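Local coordinates for protein aspartate--tRNA(Asp/Asn) ligase (Sulfolobus tokodaii, PDB 1WYD) that is a nondiscriminating aspartyl-tRNA synthetase that probably activates aspartate with ATP and loads it onto both tRNA(Asp) and tRNA(Asn), at residues G297-T302 with V320-D325; F329-K334 with E339-F344. One frame throughout, in Å; residues are numbered along the deposited sequence.

Contacts 1 and 2 come in series along the chain, within the class II synthetase domain, on the same side of the chain's centre; their own centres are about 11 Å apart. Three of the four segments, 320-325, 329-334 and 339-344, follow one another from the end of strand 316-320 to the start of strand 343-348, two antiparallel neighbours in the large mixed sheet. Segment 297-302 comes earlier, between helices 280-289 and 302-312. D321 N lies 2.8 Å from S343 O, a probable hydrogen bond that joins the contacts directly. The long connection is thus held at two places, beside residues predicted to bind aspartate and magnesium.

Contact 1: residues G297-T302 with V320-D325; sequences GDDIGT and VDWPSD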
loop_
_atom_site.group_PDB
_atom_site.type_symbol
_atom_site.label_atom_id
_atom_site.label_comp_id
_atom_site.label_asym_id
_atom_site.label_seq_id
_atom_site.Cartn_x
_atom_site.Cartn_y
_atom_site.Cartn_z
ATOM N N GLY B 297 -29.213 8.987 20.965
ATOM C CA GLY B 297 -29.510 8.264 19.748
ATOM C C GLY B 297 -29.178 9.052 18.487
ATOM O O GLY B 297 -28.919 8.461 17.452
ATOM N N ASP B 298 -29.179 10.379 18.571
ATOM C CA ASP B 298 -28.874 11.231 17.423
ATOM C C ASP B 298 -27.409 11.181 17.039
ATOM O O ASP B 298 -26.555 10.839 17.836
ATOM C CB ASP B 298 -29.263 12.686 17.696
ATOM C CG ASP B 298 -30.733 12.854 18.021
ATOM O OD1 ASP B 298 -31.139 13.993 18.345
ATOM O OD2 ASP B 298 -31.547 11.908 18.000
ATOM N N ASP B 299 -27.124 11.532 15.798
ATOM C CA ASP B 299 -25.752 11.595 15.325
ATOM C C ASP B 299 -25.062 12.819 15.905
ATOM O O ASP B 299 -25.717 13.723 16.397
ATOM C CB ASP B 299 -25.727 11.616 13.792
ATOM C CG ASP B 299 -24.341 11.315 13.222
ATOM O OD1 ASP B 299 -23.388 10.995 13.983
ATOM O OD2 ASP B 299 -24.115 11.402 12.001
ATOM N N ILE B 300 -23.734 12.829 15.874
ATOM C CA ILE B 300 -22.960 13.978 16.308
ATOM C C ILE B 300 -22.240 14.564 15.093
ATOM O O ILE B 300 -21.174 14.115 14.711
ATOM C CB ILE B 300 -21.997 13.569 17.447
ATOM C CG1 ILE B 300 -22.795 13.054 18.643
ATOM C CG2 ILE B 300 -21.088 14.726 17.866
ATOM C CD1 ILE B 300 -21.966 12.763 19.866
ATOM N N GLY B 301 -22.848 15.576 14.489
ATOM C CA GLY B 301 -22.312 16.192 13.295
ATOM C C GLY B 301 -21.143 17.124 13.542
ATOM O O GLY B 301 -20.787 17.432 14.697
ATOM N N THR B 302 -20.549 17.579 12.435
ATOM C CA THR B 302 -19.439 18.522 12.491
ATOM C C THR B 302 -19.769 19.707 13.378
ATOM O O THR B 302 -18.981 20.016 14.301
ATOM C CB THR B 302 -19.049 18.992 11.100
ATOM O OG1 THR B 302 -18.587 17.869 10.353
ATOM C CG2 THR B 302 -17.845 19.924 11.164
ATOM N N VAL B 320 -16.212 7.284 22.420
ATOM C CA VAL B 320 -16.436 5.855 22.647
ATOM C C VAL B 320 -17.884 5.479 23.008
ATOM O O VAL B 320 -18.715 6.332 23.334
ATOM C CB VAL B 320 -15.463 5.310 23.738
ATOM C CG1 VAL B 320 -14.028 5.647 23.396
ATOM C CG2 VAL B 320 -15.818 5.844 25.083
ATOM N N ASP B 321 -18.173 4.188 22.960
ATOM C CA ASP B 321 -19.453 3.665 23.395
ATOM C C ASP B 321 -20.688 4.319 22.705
ATOM O O ASP B 321 -21.630 4.736 23.390
ATOM C CB ASP B 321 -19.560 3.693 24.948
ATOM C CG ASP B 321 -18.445 2.873 25.645
ATOM O OD1 ASP B 321 -18.254 2.988 26.873
ATOM O OD2 ASP B 321 -17.707 2.068 25.049
ATOM N N TRP B 322 -20.711 4.369 21.368
ATOM C CA TRP B 322 -21.923 4.833 20.636
ATOM C C TRP B 322 -23.181 3.914 20.794
ATOM O O TRP B 322 -23.050 2.746 21.180
ATOM C CB TRP B 322 -21.604 5.039 19.137
ATOM C CG TRP B 322 -20.599 6.143 18.865
ATOM C CD1 TRP B 322 -19.268 6.101 19.109
ATOM C CD2 TRP B 322 -20.862 7.439 18.299
ATOM N NE1 TRP B 322 -18.677 7.284 18.742
ATOM C CE2 TRP B 322 -19.632 8.129 18.246
ATOM C CE3 TRP B 322 -22.019 8.093 17.835
ATOM C CZ2 TRP B 322 -19.509 9.430 17.741
ATOM C CZ3 TRP B 322 -21.904 9.391 17.333
ATOM C CH2 TRP B 322 -20.646 10.048 17.288
ATOM N N PRO B 323 -24.393 4.417 20.503
ATOM C CA PRO B 323 -25.571 3.532 20.392
ATOM C C PRO B 323 -25.418 2.452 19.328
ATOM O O PRO B 323 -24.964 2.735 18.206
ATOM C CB PRO B 323 -26.714 4.478 20.004
ATOM C CG PRO B 323 -26.070 5.775 19.659
ATOM C CD PRO B 323 -24.755 5.831 20.321
ATOM N N SER B 324 -25.797 1.232 19.698
ATOM C CA SER B 324 -25.710 0.066 18.835
ATOM C C SER B 324 -26.498 0.301 17.578
ATOM O O SER B 324 -26.170 -0.199 16.517
ATOM C CB SER B 324 -26.297 -1.153 19.546
ATOM O OG SER B 324 -25.750 -1.275 20.848
ATOM N N ASP B 325 -27.543 1.094 17.714
ATOM C CA ASP B 325 -28.505 1.312 16.655
ATOM C C ASP B 325 -27.920 2.190 15.537
ATOM O O ASP B 325 -28.467 2.241 14.442
ATOM C CB ASP B 325 -29.785 1.896 17.294
ATOM C CG ASP B 325 -30.076 1.278 18.715
ATOM O OD1 ASP B 325 -29.294 1.513 19.704
ATOM O OD2 ASP B 325 -31.065 0.521 18.919
#
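I300 N donates to D299 OD1 at 2.7 Å, and W322 CZ3 packs obliquely against the same oxygen, 4.0 Å from D299 OD1. The bond is clearly bent, 133° at the hydrogen, and reaches the oxygen from above the carboxylate plane. With CG anti to the backbone N (chi1 -165°), D299 swings its carboxylate back to the indole although CB leaves the backbone pointing away from segment 320-325. Carboxylate and ring planes are 66° apart. The apolar part of the contact is I300 on the same six-membered ring: I300 CB is 3.8 Å and I300 CG1 3.9 Å from W322 CH2, while I300 CD1 adds a further contact at 4.0 Å from W322 CH2. Topologically, this is where the two-helix crossover between the parallel strands 276-279 and 316-320 packs against the chain that leaves its second strand. I300, in the loop between the two helices, accordingly also touches A283 and I284 of helix 280-289 and L305 and L308 of helix 302-312. The indole's rotation is fixed by W322 NE1 bonding to I319 O, with R327 in a cation-pi contact and the ring of Y280 meeting it as well. W322 stands about 7 Å, side chain to side chain, from E352, a predicted magnesium and ATP ligand. Farther along, G297 CA lies 4.2 Å from P323 CG; the positive phi of G297 suits a glycine, and P323 also rests on Y280.

Contact 2: residues F329-K334 with E339-F344; sequences FYTKSK and ELSESF
Flat peptide groups make the polar contact between K332-K334 and L340-E342: E342 N approaches K332 O tilted modestly from its carbonyl plane, whereas K334 N comes to L340 O from well above that carbonyl's plane. Farther back in 329-334, Y330 CB sits over the centre of one face of the F329 ring, and F383 meets this ring edge-to-face. The two backbone bonds define a single antiparallel bridge, with S333 and S341 as its non-hydrogen-bonded pair, their CA atoms 4.1 Å apart. E342 N to K332 O measures 3.0 Å and is nearly straight at 170°; K334 N to L340 O is 3.1 Å. The touching parts run 116° apart, consistent with a bridge that does not extend into a longer pairing. E342 is the centre of an inverse gamma turn, which bends the chain just as strand 343-348 of the class II sheet begins.

Side chains pack around this bridge. The K334 and L340 side chains run alongside each other in the same direction, with K334 CD 3.9 Å from L340 CB, and the bend of the lysine at chi3 (104°) precedes an ammonium that forms a salt bridge with D321. K334 CG also lies 4.0 Å from E342 CG, while E342 OE1 bonds to T358. T331 brings its methyl, CG2, to 3.7 Å from S341 CB, and its hydroxyl bonds to S357, near the predicted aspartate ligand R359. S341 OG has a second partner in W322 O and accepts a hydrogen bond from S343 OG at 2.8 Å.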
loop_
_atom_site.group_PDB
_atom_site.type_symbol
_atom_site.label_atom_id
_atom_site.label_comp_id
_atom_site.label_asym_id
_atom_site.label_seq_id
_atom_site.Cartn_x
_atom_site.Cartn_y
_atom_site.Cartn_z
ATOM N N PHE B 329 -23.922 -3.892 11.883
ATOM C CA PHE B 329 -24.319 -5.171 12.471
ATOM C C PHE B 329 -23.107 -5.959 12.965
ATOM O O PHE B 329 -23.246 -6.887 13.760
ATOM C CB PHE B 329 -25.060 -6.009 11.420
ATOM C CG PHE B 329 -24.151 -6.577 10.341
ATOM C CD1 PHE B 329 -23.686 -7.894 10.420
ATOM C CD2 PHE B 329 -23.769 -5.806 9.246
ATOM C CE1 PHE B 329 -22.835 -8.433 9.423
ATOM C CE2 PHE B 329 -22.921 -6.339 8.238
ATOM C CZ PHE B 329 -22.457 -7.657 8.331
ATOM N N TYR B 330 -21.927 -5.644 12.445
ATOM C CA TYR B 330 -20.748 -6.441 12.763
ATOM C C TYR B 330 -20.080 -5.962 14.061
ATOM O O TYR B 330 -19.103 -6.559 14.504
ATOM C CB TYR B 330 -19.734 -6.536 11.573
ATOM C CG TYR B 330 -19.339 -5.212 10.937
ATOM C CD1 TYR B 330 -18.463 -4.362 11.564
ATOM C CD2 TYR B 330 -19.838 -4.834 9.689
ATOM C CE1 TYR B 330 -18.092 -3.154 11.001
ATOM C CE2 TYR B 330 -19.470 -3.618 9.100
ATOM C CZ TYR B 330 -18.595 -2.785 9.779
ATOM O OH TYR B 330 -18.222 -1.578 9.237
ATOM N N THR B 331 -20.629 -4.902 14.663
ATOM C CA THR B 331 -20.084 -4.293 15.889
ATOM C C THR B 331 -20.692 -4.905 17.174
ATOM O O THR B 331 -21.888 -4.969 17.324
ATOM C CB THR B 331 -20.242 -2.735 15.782
ATOM O OG1 THR B 331 -18.999 -2.166 15.345
ATOM C CG2 THR B 331 -20.467 -2.055 17.118
ATOM N N LYS B 332 -19.842 -5.390 18.078
ATOM C CA LYS B 332 -20.299 -5.993 19.347
ATOM C C LYS B 332 -21.020 -4.961 20.222
ATOM O O LYS B 332 -20.597 -3.810 20.304
ATOM C CB LYS B 332 -19.131 -6.622 20.105
ATOM C CG LYS B 332 -19.515 -7.277 21.421
ATOM C CD LYS B 332 -18.697 -8.540 21.713
ATOM C CE LYS B 332 -18.754 -8.886 23.221
ATOM N NZ LYS B 332 -17.517 -9.593 23.679
ATOM N N SER B 333 -22.147 -5.360 20.811
ATOM C CA SER B 333 -22.916 -4.484 21.702
ATOM C C SER B 333 -22.318 -4.592 23.090
ATOM O O SER B 333 -21.550 -5.506 23.362
ATOM C CB SER B 333 -24.367 -4.932 21.752
ATOM O OG SER B 333 -24.987 -4.786 20.485
ATOM N N LYS B 334 -22.646 -3.656 23.969
ATOM C CA LYS B 334 -22.134 -3.738 25.334
ATOM C C LYS B 334 -22.969 -4.767 26.093
ATOM O O LYS B 334 -24.187 -4.857 25.890
ATOM C CB LYS B 334 -22.128 -2.366 26.028
ATOM C CG LYS B 334 -21.114 -1.392 25.450
ATOM C CD LYS B 334 -20.828 -0.234 26.372
ATOM C CE LYS B 334 -19.465 -0.424 27.065
ATOM N NZ LYS B 334 -19.250 0.539 28.168
ATOM N N GLU B 339 -28.087 -1.321 24.375
ATOM C CA GLU B 339 -28.381 -0.105 23.625
ATOM C C GLU B 339 -27.100 0.606 23.166
ATOM O O GLU B 339 -27.122 1.356 22.180
ATOM C CB GLU B 339 -29.261 0.834 24.466
ATOM N N LEU B 340 -26.007 0.376 23.893
ATOM C CA LEU B 340 -24.697 0.938 23.570
ATOM C C LEU B 340 -23.811 -0.068 22.807
ATOM O O LEU B 340 -24.119 -1.259 22.725
ATOM C CB LEU B 340 -23.984 1.399 24.854
ATOM C CG LEU B 340 -24.545 2.582 25.656
ATOM C CD1 LEU B 340 -23.620 2.953 26.807
ATOM C CD2 LEU B 340 -24.841 3.817 24.770
ATOM N N SER B 341 -22.697 0.396 22.253
ATOM C CA SER B 341 -21.839 -0.497 21.484
ATOM C C SER B 341 -20.389 -0.298 21.814
ATOM O O SER B 341 -19.984 0.770 22.252
ATOM C CB SER B 341 -22.079 -0.302 19.996
ATOM O OG SER B 341 -21.695 0.999 19.615
ATOM N N GLU B 342 -19.603 -1.337 21.616
ATOM C CA GLU B 342 -18.185 -1.261 21.888
ATOM C C GLU B 342 -17.459 -0.624 20.689
ATOM O O GLU B 342 -16.698 -1.267 19.988
ATOM C CB GLU B 342 -17.623 -2.638 22.257
ATOM C CG GLU B 342 -17.917 -3.077 23.693
ATOM C CD GLU B 342 -17.166 -4.345 24.141
ATOM O OE1 GLU B 342 -16.044 -4.650 23.640
ATOM O OE2 GLU B 342 -17.708 -5.049 25.016
ATOM N N SER B 343 -17.685 0.668 20.493
ATOM C CA SER B 343 -17.150 1.374 19.345
ATOM C C SER B 343 -16.504 2.656 19.751
ATOM O O SER B 343 -16.707 3.125 20.860
ATOM C CB SER B 343 -18.270 1.701 18.383
ATOM O OG SER B 343 -19.310 2.372 19.076
ATOM N N PHE B 344 -15.710 3.218 18.834
ATOM C CA PHE B 344 -15.093 4.526 19.036
ATOM C C PHE B 344 -14.936 5.291 17.739
ATOM O O PHE B 344 -14.742 4.702 16.694
ATOM C CB PHE B 344 -13.739 4.378 19.723
ATOM C CG PHE B 344 -12.650 3.801 18.850
ATOM C CD1 PHE B 344 -12.495 2.429 18.726
ATOM C CD2 PHE B 344 -11.770 4.634 18.175
ATOM C CE1 PHE B 344 -11.501 1.882 17.929
ATOM C CE2 PHE B 344 -10.759 4.104 17.380
ATOM C CZ PHE B 344 -10.628 2.715 17.257
#